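Local atomic coordinates of 6-phospho-alpha-glucosidase (Merdibacter massiliensis, PDB entry 6VC6), a protein that hydrolyses 6-phospho-alpha-glucosides, probably by the NAD- and manganese-dependent oxidation and elimination route of glycoside hydrolase family 4. Residues E43-I48 / F65-D70; G49-I54 / A297-V302; G12-P17 / G290-V295. All blocks are in the same frame, centred on the assembly; numbering follows the deposited sequence.

In the fold
The three contacts adjoin one another beside the NAD site, joining the Rossmann-type region to helix 291-305. Contacts 1 and 2 use successive turns of helix 42-59, with centres about 11 Å apart, and Tyr67 OH of the first probably hydrogen-bonds Glu50 OE2 of the second at 2.6 Å. Contacts 2 and 3 share helix 291-305, their centres also about 11 Å apart; Cys299 SG packs on Pro17 CG at 3.8 Å. A salt bridge from Arg44 NH1 to Glu292 OE2, 3.0 Å, ties contact 1 to contact 3. Both of these touch NAD, but only contact 3 also grips the sugar phosphate, with the Tyr15 side chain about 9 Å from manganese.

Contact 1. Residues E43-I48 / F65-D70; sequences ERQQPI and FSYTTD. With NAD (nicotinamide-adenine-dinucleotide), chain G.
Tyr67 and the neighbouring helix residues Gln45 and Gln46 make the van der Waals part of this contact. Tyr67 CG stands between its backbone N and carbonyl carbon (chi1 64°), and the ring lies against the helix. The extended Gln45 chain runs alongside, pointing the opposite way, and brings CD to 4.0 Å from Tyr67 CB; the amide and ring planes stand 67° apart. On the outer side Gln46 passes the ring at a slant and lays CG 3.7 Å from Tyr67 OH. Gln46 is exposed on this flank, and the tyrosine hydroxyl finds its polar partner one turn further along the helix, at Glu50.

Hydrogen bonds hold the ends. Past the strand, Thr68 OG1 accepts from Asp70 N at 2.9 Å, an ST turn, and Asp70 then stands as the N-cap of helix 71-75. At the helix, Arg44 reaches away from the strand, fully stretched from CG to NE, to meet NAD. Its NH2 donates to the phosphate oxygen O1A of NAD at 2.9 Å, with that oxygen near the guanidinium plane, while NE gives NAD O3B a weak bond of 3.3 Å. NH1 forms a salt bridge with Glu292, which probably steadies the guanidinium beside the diphosphate.

The helix segment runs nearly antiparallel to strand 65-68, at 165° and 9.0 Å between axes. Strand 32-38, helix 42-59 and strand 64-68 form a beta-alpha-beta crossover at the edge of the Rossmann-type sheet.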
loop_
_atom_site.group_PDB
_atom_site.type_symbol
_atom_site.label_atom_id
_atom_site.label_comp_id
_atom_site.label_asym_id
_atom_site.label_seq_id
_atom_site.Cartn_x
_atom_site.Cartn_y
_atom_site.Cartn_z
ATOM N N GLU A 43 -17.943 9.283 13.661
ATOM C CA GLU A 43 -19.066 9.468 12.749
ATOM C C GLU A 43 -18.813 8.819 11.394
ATOM O O GLU A 43 -19.753 8.316 10.768
ATOM C CB GLU A 43 -19.364 10.957 12.578
ATOM C CG GLU A 43 -20.340 11.511 13.603
ATOM C CD GLU A 43 -21.791 11.294 13.216
ATOM O OE1 GLU A 43 -22.618 12.207 13.436
ATOM O OE2 GLU A 43 -22.106 10.208 12.691
ATOM N N ARG A 44 -17.565 8.824 10.923
ATOM C CA ARG A 44 -17.261 8.181 9.649
ATOM C C ARG A 44 -17.342 6.663 9.753
ATOM O O ARG A 44 -17.712 5.994 8.780
ATOM C CB ARG A 44 -15.874 8.609 9.165
ATOM C CG ARG A 44 -15.488 8.058 7.802
ATOM C CD ARG A 44 -14.099 8.517 7.393
ATOM N NE ARG A 44 -13.694 7.952 6.109
ATOM C CZ ARG A 44 -14.003 8.483 4.930
ATOM N NH1 ARG A 44 -14.725 9.593 4.869
ATOM N NH2 ARG A 44 -13.592 7.900 3.811
ATOM N N GLN A 45 -17.013 6.107 10.919
ATOM C CA GLN A 45 -17.024 4.662 11.110
ATOM C C GLN A 45 -18.416 4.113 11.400
ATOM O O GLN A 45 -18.661 2.926 11.155
ATOM C CB GLN A 45 -16.071 4.288 12.249
ATOM C CG GLN A 45 -15.822 2.797 12.409
ATOM C CD GLN A 45 -14.893 2.483 13.565
ATOM O OE1 GLN A 45 -13.896 1.781 13.400
ATOM N NE2 GLN A 45 -15.218 3.003 14.743
ATOM N N GLN A 46 -19.331 4.949 11.894
ATOM C CA GLN A 46 -20.627 4.449 12.353
ATOM C C GLN A 46 -21.454 3.797 11.249
ATOM O O GLN A 46 -21.950 2.678 11.469
ATOM C CB GLN A 46 -21.401 5.583 13.034
ATOM C CG GLN A 46 -22.747 5.158 13.592
ATOM C CD GLN A 46 -23.596 6.335 14.023
ATOM O OE1 GLN A 46 -24.622 6.632 13.412
ATOM N NE2 GLN A 46 -23.171 7.015 15.082
ATOM N N PRO A 47 -21.661 4.408 10.075
ATOM C CA PRO A 47 -22.466 3.720 9.050
ATOM C C PRO A 47 -21.823 2.446 8.537
ATOM O O PRO A 47 -22.535 1.540 8.086
ATOM C CB PRO A 47 -22.599 4.774 7.941
ATOM C CG PRO A 47 -21.435 5.671 8.132
ATOM C CD PRO A 47 -21.227 5.740 9.612
ATOM N N ILE A 48 -20.494 2.344 8.593
ATOM C CA ILE A 48 -19.833 1.106 8.197
ATOM C C ILE A 48 -20.052 0.028 9.252
ATOM O O ILE A 48 -20.281 -1.143 8.925
ATOM C CB ILE A 48 -18.337 1.364 7.940
ATOM C CG1 ILE A 48 -18.157 2.185 6.662
ATOM C CG2 ILE A 48 -17.571 0.055 7.846
ATOM C CD1 ILE A 48 -16.832 2.902 6.578
ATOM N N PHE A 65 -18.993 -9.045 16.811
ATOM C CA PHE A 65 -18.569 -7.888 16.035
ATOM C C PHE A 65 -18.837 -6.609 16.817
ATOM O O PHE A 65 -19.859 -6.488 17.500
ATOM C CB PHE A 65 -19.300 -7.849 14.688
ATOM C CG PHE A 65 -19.124 -6.567 13.932
ATOM C CD1 PHE A 65 -20.182 -5.689 13.788
ATOM C CD2 PHE A 65 -17.907 -6.245 13.355
ATOM C CE1 PHE A 65 -20.033 -4.510 13.089
ATOM C CE2 PHE A 65 -17.750 -5.067 12.651
ATOM C CZ PHE A 65 -18.815 -4.197 12.519
ATOM N N SER A 66 -17.914 -5.656 16.711
ATOM C CA SER A 66 -18.069 -4.369 17.375
ATOM C C SER A 66 -17.200 -3.343 16.665
ATOM O O SER A 66 -16.230 -3.686 15.984
ATOM C CB SER A 66 -17.698 -4.450 18.862
ATOM O OG SER A 66 -16.410 -5.015 19.037
ATOM N N TYR A 67 -17.572 -2.074 16.824
ATOM C CA TYR A 67 -16.771 -0.958 16.346
ATOM C C TYR A 67 -16.646 0.065 17.464
ATOM O O TYR A 67 -17.599 0.300 18.211
ATOM C CB TYR A 67 -17.375 -0.318 15.083
ATOM C CG TYR A 67 -18.733 0.324 15.265
ATOM C CD1 TYR A 67 -19.899 -0.408 15.085
ATOM C CD2 TYR A 67 -18.851 1.671 15.588
ATOM C CE1 TYR A 67 -21.143 0.177 15.238
ATOM C CE2 TYR A 67 -20.089 2.264 15.745
ATOM C CZ TYR A 67 -21.231 1.513 15.568
ATOM O OH TYR A 67 -22.467 2.101 15.722
ATOM N N THR A 68 -15.464 0.667 17.578
ATOM C CA THR A 68 -15.171 1.531 18.711
ATOM C C THR A 68 -14.115 2.555 18.328
ATOM O O THR A 68 -13.419 2.418 17.318
ATOM C CB THR A 68 -14.689 0.722 19.921
ATOM O OG1 THR A 68 -14.391 1.611 21.005
ATOM C CG2 THR A 68 -13.437 -0.066 19.565
ATOM N N THR A 69 -14.013 3.595 19.157
ATOM C CA THR A 69 -12.926 4.565 19.088
ATOM C C THR A 69 -12.066 4.522 20.345
ATOM O O THR A 69 -11.348 5.482 20.641
ATOM C CB THR A 69 -13.471 5.977 18.864
ATOM O OG1 THR A 69 -13.965 6.504 20.102
ATOM C CG2 THR A 69 -14.597 5.960 17.840
ATOM N N ASP A 70 -12.133 3.421 21.095
ATOM C CA ASP A 70 -11.374 3.242 22.323
ATOM C C ASP A 70 -10.245 2.254 22.076
ATOM O O ASP A 70 -10.513 1.103 21.697
ATOM C CB ASP A 70 -12.287 2.744 23.445
ATOM C CG ASP A 70 -11.542 2.485 24.741
ATOM O OD1 ASP A 70 -10.476 3.098 24.958
ATOM O OD2 ASP A 70 -12.027 1.663 25.547
HETATM P PA NAD G . -10.088 6.625 3.805
HETATM O O1A NAD G . -11.377 6.226 3.128
HETATM O O2A NAD G . -9.848 8.068 4.178
HETATM O O5B NAD G . -9.910 5.732 5.130
HETATM C C5B NAD G . -8.974 6.106 6.134
HETATM C C4B NAD G . -9.566 5.832 7.506
HETATM O O4B NAD G . -8.525 5.783 8.485
HETATM C C3B NAD G . -10.518 6.947 7.908
HETATM O O3B NAD G . -11.766 6.385 8.318
HETATM C C2B NAD G . -9.858 7.626 9.089
HETATM O O2B NAD G . -10.830 7.989 10.072
HETATM C C1B NAD G . -8.912 6.563 9.617
HETATM N N9A NAD G . -7.734 7.157 10.294
HETATM C C8A NAD G . -7.012 8.218 9.883
HETATM N N7A NAD G . -6.007 8.489 10.758
HETATM C C5A NAD G . -6.086 7.589 11.756
HETATM C C6A NAD G . -5.339 7.300 13.004
HETATM N N6A NAD G . -4.272 8.050 13.373
HETATM N N1A NAD G . -5.758 6.262 13.762
HETATM C C2A NAD G . -6.815 5.506 13.410
HETATM N N3A NAD G . -7.537 5.712 12.296
HETATM C C4A NAD G . -7.229 6.720 11.447
HETATM O O3 NAD G . -8.844 6.123 2.914
HETATM P PN NAD G . -8.962 4.914 1.861
HETATM O O1N NAD G . -9.012 5.499 0.469
HETATM O O2N NAD G . -10.019 3.939 2.321
HETATM O O5D NAD G . -7.521 4.235 2.067
HETATM C C5D NAD G . -7.284 3.383 3.186
HETATM C C4D NAD G . -5.784 3.161 3.308
HETATM O O4D NAD G . -5.411 1.957 2.634
HETATM C C3D NAD G . -5.020 4.299 2.647
HETATM O O3D NAD G . -3.980 4.733 3.526
HETATM C C2D NAD G . -4.389 3.676 1.423
HETATM O O2D NAD G . -3.121 4.267 1.136
HETATM C C1D NAD G . -4.247 2.229 1.853
HETATM N N1N NAD G . -4.109 1.317 0.720
HETATM C C2N NAD G . -2.937 0.694 0.588
HETATM C C3N NAD G . -2.709 -0.189 -0.452
HETATM C C7N NAD G . -1.372 -0.858 -0.554
HETATM O O7N NAD G . -1.071 -1.446 -1.580
HETATM N N7N NAD G . -0.541 -0.780 0.484
HETATM C C4N NAD G . -3.726 -0.438 -1.365
HETATM C C5N NAD G . -4.939 0.226 -1.209
HETATM C C6N NAD G . -5.111 1.104 -0.143
#

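Contact 2. Residues G49-I54 / A297-V302; sequences GEFGKI and AECREV
Phe51 and Ile54 meet Cys299 and Val302 in a helix-helix packing that joins helix 42-59 of the Rossmann-type domain to helix 291-305, which belongs to the C-terminal family region. The axes of the two segments pass 8.9 Å apart at a crossing angle of 53°.

The side chains of the tight part are apolar. Phe51 CG lies anti to the backbone N (chi1 161°), carrying the ring across to the second helix, where two neighbours meet it differently. Cys299 SG approaches obliquely, 4.4 Å from the ring centroid of Phe51 and 28° off the normal, a sulfur-aromatic contact. Val302 comes instead at the ring edge, its CB in the ring plane and 3.8 Å from Phe51 CD2. Pro17, on Phe51 and Cys299, and Leu308, on Phe51 and Val302, add to this packing.

At the looser margin, the Glu298 side chain brings OE1 to 4.4 Å from Phe51 CE2, at an oblique position, and has a long, weak ion pair to Lys21. Exposed Lys53 takes no part across the interface. The tightest point lies at the other end, where Ile54 CD1 reaches 3.6 Å from Val302 CG1 and 3.5 Å from the backbone oxygen Val302 O.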
loop_
_atom_site.group_PDB
_atom_site.type_symbol
_atom_site.label_atom_id
_atom_site.label_comp_id
_atom_site.label_asym_id
_atom_site.label_seq_id
_atom_site.Cartn_x
_atom_site.Cartn_y
_atom_site.Cartn_z
ATOM N N GLY A 49 -20.003 0.407 10.530
ATOM C CA GLY A 49 -20.221 -0.566 11.588
ATOM C C GLY A 49 -21.656 -1.053 11.655
ATOM O O GLY A 49 -21.907 -2.232 11.914
ATOM N N GLU A 50 -22.616 -0.153 11.431
ATOM C CA GLU A 50 -24.016 -0.566 11.412
ATOM C C GLU A 50 -24.318 -1.457 10.215
ATOM O O GLU A 50 -25.158 -2.359 10.312
ATOM C CB GLU A 50 -24.929 0.659 11.414
ATOM C CG GLU A 50 -24.839 1.492 12.682
ATOM C CD GLU A 50 -25.267 0.724 13.918
ATOM O OE1 GLU A 50 -26.203 -0.098 13.818
ATOM O OE2 GLU A 50 -24.666 0.940 14.991
ATOM N N PHE A 51 -23.651 -1.221 9.084
ATOM C CA PHE A 51 -23.780 -2.128 7.949
ATOM C C PHE A 51 -23.222 -3.504 8.288
ATOM O O PHE A 51 -23.789 -4.528 7.888
ATOM C CB PHE A 51 -23.069 -1.545 6.726
ATOM C CG PHE A 51 -22.746 -2.564 5.667
ATOM C CD1 PHE A 51 -21.470 -3.092 5.558
ATOM C CD2 PHE A 51 -23.720 -2.989 4.778
ATOM C CE1 PHE A 51 -21.172 -4.030 4.586
ATOM C CE2 PHE A 51 -23.427 -3.924 3.803
ATOM C CZ PHE A 51 -22.152 -4.446 3.707
ATOM N N GLY A 52 -22.113 -3.546 9.027
ATOM C CA GLY A 52 -21.529 -4.825 9.395
ATOM C C GLY A 52 -22.418 -5.629 10.324
ATOM O O GLY A 52 -22.500 -6.855 10.210
ATOM N N LYS A 53 -23.098 -4.952 11.253
ATOM C CA LYS A 53 -23.988 -5.655 12.172
ATOM C C LYS A 53 -25.138 -6.317 11.425
ATOM O O LYS A 53 -25.566 -7.420 11.782
ATOM C CB LYS A 53 -24.516 -4.692 13.234
ATOM C CG LYS A 53 -23.457 -4.228 14.222
ATOM C CD LYS A 53 -24.050 -3.976 15.599
ATOM C CE LYS A 53 -24.852 -2.686 15.628
ATOM N NZ LYS A 53 -25.622 -2.542 16.894
ATOM N N ILE A 54 -25.665 -5.633 10.420
ATOM C CA ILE A 54 -26.685 -6.236 9.584
ATOM C C ILE A 54 -26.127 -7.404 8.792
ATOM O O ILE A 54 -26.739 -8.459 8.716
ATOM C CB ILE A 54 -27.291 -5.221 8.605
ATOM C CG1 ILE A 54 -28.004 -4.115 9.360
ATOM C CG2 ILE A 54 -28.283 -5.896 7.683
ATOM C CD1 ILE A 54 -28.457 -2.993 8.465
ATOM N N ALA A 297 -22.779 5.167 0.261
ATOM C CA ALA A 297 -24.190 5.219 -0.107
ATOM C C ALA A 297 -24.847 3.850 0.014
ATOM O O ALA A 297 -26.014 3.750 0.412
ATOM C CB ALA A 297 -24.352 5.764 -1.526
ATOM N N GLU A 298 -24.109 2.786 -0.323
ATOM C CA GLU A 298 -24.391 1.358 -0.215
ATOM C C GLU A 298 -24.839 0.992 1.195
ATOM O O GLU A 298 -25.716 0.139 1.375
ATOM C CB GLU A 298 -23.157 0.544 -0.602
ATOM C CG GLU A 298 -23.497 -0.799 -1.241
ATOM C CD GLU A 298 -22.534 -1.910 -0.876
ATOM O OE1 GLU A 298 -23.001 -2.991 -0.460
ATOM O OE2 GLU A 298 -21.310 -1.717 -1.037
ATOM N N CYS A 299 -23.885 1.350 2.060
ATOM C CA CYS A 299 -24.036 1.101 3.489
ATOM C C CYS A 299 -25.265 1.808 4.038
ATOM O O CYS A 299 -26.002 1.243 4.853
ATOM C CB CYS A 299 -22.779 1.549 4.238
ATOM S SG CYS A 299 -21.279 0.608 3.855
ATOM N N ARG A 300 -25.506 3.046 3.599
ATOM C CA ARG A 300 -26.685 3.774 4.057
ATOM C C ARG A 300 -27.960 3.227 3.429
ATOM O O ARG A 300 -29.044 3.370 4.008
ATOM C CB ARG A 300 -26.524 5.264 3.761
ATOM C CG ARG A 300 -25.934 6.048 4.922
ATOM C CD ARG A 300 -25.119 7.240 4.448
ATOM N NE ARG A 300 -24.329 7.819 5.529
ATOM C CZ ARG A 300 -23.276 8.610 5.348
ATOM N NH1 ARG A 300 -22.617 9.089 6.394
ATOM N NH2 ARG A 300 -22.882 8.924 4.121
ATOM N N GLU A 301 -27.857 2.604 2.252
ATOM C CA GLU A 301 -29.004 1.894 1.695
ATOM C C GLU A 301 -29.380 0.703 2.567
ATOM O O GLU A 301 -30.565 0.446 2.806
ATOM C CB GLU A 301 -28.698 1.428 0.271
ATOM C CG GLU A 301 -29.029 2.435 -0.818
ATOM C CD GLU A 301 -28.731 1.901 -2.207
ATOM O OE1 GLU A 301 -28.300 0.733 -2.316
ATOM O OE2 GLU A 301 -28.929 2.646 -3.189
ATOM N N VAL A 302 -28.376 -0.031 3.054
ATOM C CA VAL A 302 -28.635 -1.210 3.872
ATOM C C VAL A 302 -29.172 -0.809 5.240
ATOM O O VAL A 302 -30.083 -1.450 5.778
ATOM C CB VAL A 302 -27.356 -2.061 3.986
ATOM C CG1 VAL A 302 -27.552 -3.199 4.975
ATOM C CG2 VAL A 302 -26.955 -2.598 2.619
#

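Contact 3. Residues G12-P17 / G290-V295; sequences GSTYTP and GREKRV. With NAD (nicotinamide-adenine-dinucleotide), chain G; G6P (6-O-phosphono-alpha-D-glucopyranose), chain F.
A bend at chi3 (90°) in Arg291, and a chi1 of 66° that sets Thr14 OG1 between its backbone N and carbonyl carbon, bring guanidinium and hydroxyl together. Arg291 NE donates to Thr14 OG1 at 2.9 Å, with the oxygen in the guanidinium plane. That hydroxyl in turn donates to NAD O2N, which also accepts from Ser13 OG at 2.6 Å.

Beyond NE, the guanidinium edge grips both ligands. NH1 of Arg291 bonds G6P O3P at 2.9 Å; NH2 donates to G6P O1P at 2.7 Å and to NAD O1N at 3.1 Å. Tyr15 OH rests over the centre of one guanidinium face, at an angle too poor for a hydrogen bond; the phenol ring and guanidinium planes are 28° apart. A leucine in place of Arg291 would probably leave the sugar phosphate and the NAD diphosphate without their shared positive partner and Tyr15 without the flat group beneath its hydroxyl.

Apolar packing backs this up: Thr14 CG2 lies 3.9 Å from Glu292 CG and, further from the ligands, Pro17 CG 3.6 Å from Val295 CG1. Gly12 to Thr14 belong to the glycine-rich diphosphate-binding loop of a Rossmann fold, with Arg291 of the second segment bridging cofactor and sugar phosphate.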
loop_
_atom_site.group_PDB
_atom_site.type_symbol
_atom_site.label_atom_id
_atom_site.label_comp_id
_atom_site.label_asym_id
_atom_site.label_seq_id
_atom_site.Cartn_x
_atom_site.Cartn_y
_atom_site.Cartn_z
ATOM N N GLY A 12 -13.350 3.217 9.478
ATOM C CA GLY A 12 -14.092 4.109 8.616
ATOM C C GLY A 12 -13.594 4.194 7.193
ATOM O O GLY A 12 -14.072 5.034 6.427
ATOM N N SER A 13 -12.643 3.345 6.813
ATOM C CA SER A 13 -12.091 3.387 5.467
ATOM C C SER A 13 -13.102 2.877 4.448
ATOM O O SER A 13 -13.980 2.066 4.759
ATOM C CB SER A 13 -10.811 2.557 5.391
ATOM O OG SER A 13 -10.573 2.111 4.066
ATOM N N THR A 14 -12.966 3.363 3.212
ATOM C CA THR A 14 -13.829 2.906 2.129
ATOM C C THR A 14 -13.604 1.439 1.788
ATOM O O THR A 14 -14.471 0.821 1.162
ATOM C CB THR A 14 -13.610 3.762 0.880
ATOM O OG1 THR A 14 -12.279 3.561 0.386
ATOM C CG2 THR A 14 -13.809 5.236 1.203
ATOM N N TYR A 15 -12.464 0.871 2.181
ATOM C CA TYR A 15 -12.169 -0.535 1.938
ATOM C C TYR A 15 -12.741 -1.460 3.004
ATOM O O TYR A 15 -12.780 -2.676 2.787
ATOM C CB TYR A 15 -10.654 -0.754 1.851
ATOM C CG TYR A 15 -9.982 -0.057 0.690
ATOM C CD1 TYR A 15 -10.004 -0.608 -0.585
ATOM C CD2 TYR A 15 -9.313 1.147 0.871
ATOM C CE1 TYR A 15 -9.386 0.023 -1.648
ATOM C CE2 TYR A 15 -8.691 1.786 -0.186
ATOM C CZ TYR A 15 -8.731 1.219 -1.442
ATOM O OH TYR A 15 -8.113 1.853 -2.496
ATOM N N THR A 16 -13.177 -0.919 4.143
ATOM C CA THR A 16 -13.656 -1.772 5.229
ATOM C C THR A 16 -14.883 -2.601 4.856
ATOM O O THR A 16 -14.907 -3.794 5.208
ATOM C CB THR A 16 -13.927 -0.921 6.478
ATOM O OG1 THR A 16 -12.725 -0.244 6.866
ATOM C CG2 THR A 16 -14.400 -1.796 7.630
ATOM N N PRO A 17 -15.911 -2.069 4.179
ATOM C CA PRO A 17 -17.013 -2.953 3.753
ATOM C C PRO A 17 -16.549 -4.116 2.894
ATOM O O PRO A 17 -17.090 -5.222 3.015
ATOM C CB PRO A 17 -17.942 -2.005 2.985
ATOM C CG PRO A 17 -17.691 -0.677 3.595
ATOM C CD PRO A 17 -16.220 -0.654 3.894
ATOM N N GLY A 290 -16.093 8.993 -6.463
ATOM C CA GLY A 290 -16.282 7.637 -6.936
ATOM C C GLY A 290 -16.430 6.598 -5.844
ATOM O O GLY A 290 -17.547 6.300 -5.410
ATOM N N ARG A 291 -15.302 6.036 -5.394
ATOM C CA ARG A 291 -15.340 4.910 -4.466
ATOM C C ARG A 291 -15.951 5.315 -3.130
ATOM O O ARG A 291 -16.773 4.586 -2.565
ATOM C CB ARG A 291 -13.931 4.348 -4.259
ATOM C CG ARG A 291 -13.754 3.598 -2.943
ATOM C CD ARG A 291 -12.453 2.813 -2.912
ATOM N NE ARG A 291 -11.355 3.603 -2.366
ATOM C CZ ARG A 291 -10.330 4.053 -3.083
ATOM N NH1 ARG A 291 -10.258 3.787 -4.380
ATOM N NH2 ARG A 291 -9.376 4.765 -2.502
ATOM N N GLU A 292 -15.559 6.479 -2.606
ATOM C CA GLU A 292 -16.063 6.904 -1.305
ATOM C C GLU A 292 -17.572 7.123 -1.328
ATOM O O GLU A 292 -18.265 6.764 -0.370
ATOM C CB GLU A 292 -15.345 8.172 -0.838
ATOM C CG GLU A 292 -15.716 8.570 0.588
ATOM C CD GLU A 292 -15.345 10.003 0.933
ATOM O OE1 GLU A 292 -15.793 10.929 0.224
ATOM O OE2 GLU A 292 -14.614 10.201 1.925
ATOM N N LYS A 293 -18.065 7.686 -2.410
ATOM C CA LYS A 293 -19.474 7.967 -2.520
ATOM C C LYS A 293 -20.297 6.708 -2.682
ATOM O O LYS A 293 -21.294 6.542 -2.022
ATOM C CB LYS A 293 -19.733 8.930 -3.659
ATOM C CG LYS A 293 -21.117 9.528 -3.631
ATOM C CD LYS A 293 -21.519 10.006 -5.005
ATOM C CE LYS A 293 -22.537 11.125 -4.906
ATOM N NZ LYS A 293 -23.937 10.614 -4.869
ATOM N N ARG A 294 -19.856 5.808 -3.537
ATOM C CA ARG A 294 -20.604 4.584 -3.803
ATOM C C ARG A 294 -20.641 3.690 -2.572
ATOM O O ARG A 294 -21.690 3.127 -2.238
ATOM C CB ARG A 294 -19.999 3.836 -4.990
ATOM C CG ARG A 294 -20.122 4.557 -6.320
ATOM C CD ARG A 294 -19.654 3.674 -7.463
ATOM N NE ARG A 294 -18.311 3.150 -7.228
ATOM C CZ ARG A 294 -17.202 3.691 -7.720
ATOM N NH1 ARG A 294 -17.272 4.777 -8.479
ATOM N NH2 ARG A 294 -16.021 3.148 -7.454
ATOM N N VAL A 295 -19.510 3.565 -1.874
ATOM C CA VAL A 295 -19.426 2.648 -0.743
ATOM C C VAL A 295 -20.266 3.149 0.426
ATOM O O VAL A 295 -21.020 2.383 1.038
ATOM C CB VAL A 295 -17.953 2.440 -0.343
ATOM C CG1 VAL A 295 -17.849 1.984 1.103
ATOM C CG2 VAL A 295 -17.292 1.435 -1.276
HETATM P PA NAD G . -10.088 6.625 3.805
HETATM O O1A NAD G . -11.377 6.226 3.128
HETATM O O2A NAD G . -9.848 8.068 4.178
HETATM O O5B NAD G . -9.910 5.732 5.130
HETATM C C5B NAD G . -8.974 6.106 6.134
HETATM C C4B NAD G . -9.566 5.832 7.506
HETATM O O4B NAD G . -8.525 5.783 8.485
HETATM C C3B NAD G . -10.518 6.947 7.908
HETATM O O3B NAD G . -11.766 6.385 8.318
HETATM C C2B NAD G . -9.858 7.626 9.089
HETATM O O2B NAD G . -10.830 7.989 10.072
HETATM C C1B NAD G . -8.912 6.563 9.617
HETATM N N9A NAD G . -7.734 7.157 10.294
HETATM C C8A NAD G . -7.012 8.218 9.883
HETATM N N7A NAD G . -6.007 8.489 10.758
HETATM C C5A NAD G . -6.086 7.589 11.756
HETATM C C6A NAD G . -5.339 7.300 13.004
HETATM N N6A NAD G . -4.272 8.050 13.373
HETATM N N1A NAD G . -5.758 6.262 13.762
HETATM C C2A NAD G . -6.815 5.506 13.410
HETATM N N3A NAD G . -7.537 5.712 12.296
HETATM C C4A NAD G . -7.229 6.720 11.447
HETATM O O3 NAD G . -8.844 6.123 2.914
HETATM P PN NAD G . -8.962 4.914 1.861
HETATM O O1N NAD G . -9.012 5.499 0.469
HETATM O O2N NAD G . -10.019 3.939 2.321
HETATM O O5D NAD G . -7.521 4.235 2.067
HETATM C C5D NAD G . -7.284 3.383 3.186
HETATM C C4D NAD G . -5.784 3.161 3.308
HETATM O O4D NAD G . -5.411 1.957 2.634
HETATM C C3D NAD G . -5.020 4.299 2.647
HETATM O O3D NAD G . -3.980 4.733 3.526
HETATM C C2D NAD G . -4.389 3.676 1.423
HETATM O O2D NAD G . -3.121 4.267 1.136
HETATM C C1D NAD G . -4.247 2.229 1.853
HETATM N N1N NAD G . -4.109 1.317 0.720
HETATM C C2N NAD G . -2.937 0.694 0.588
HETATM C C3N NAD G . -2.709 -0.189 -0.452
HETATM C C7N NAD G . -1.372 -0.858 -0.554
HETATM O O7N NAD G . -1.071 -1.446 -1.580
HETATM N N7N NAD G . -0.541 -0.780 0.484
HETATM C C4N NAD G . -3.726 -0.438 -1.365
HETATM C C5N NAD G . -4.939 0.226 -1.209
HETATM C C6N NAD G . -5.111 1.104 -0.143
HETATM C C1 G6P F . -2.372 1.031 -5.932
HETATM C C2 G6P F . -1.415 0.874 -4.741
HETATM C C3 G6P F . -1.912 1.498 -3.449
HETATM C C4 G6P F . -2.547 2.833 -3.762
HETATM C C5 G6P F . -3.814 2.556 -4.549
HETATM C C6 G6P F . -4.435 3.874 -4.990
HETATM O O1 G6P F . -2.688 -0.263 -6.462
HETATM O O2 G6P F . -1.163 -0.520 -4.520
HETATM O O3 G6P F . -0.832 1.674 -2.526
HETATM O O4 G6P F . -2.867 3.505 -2.541
HETATM O O5 G6P F . -3.587 1.781 -5.733
HETATM O O6 G6P F . -5.832 3.681 -5.182
HETATM P P G6P F . -6.815 4.942 -5.349
HETATM O O1P G6P F . -7.105 5.337 -3.920
HETATM O O2P G6P F . -6.005 5.955 -6.126
HETATM O O3P G6P F . -7.991 4.386 -6.115
#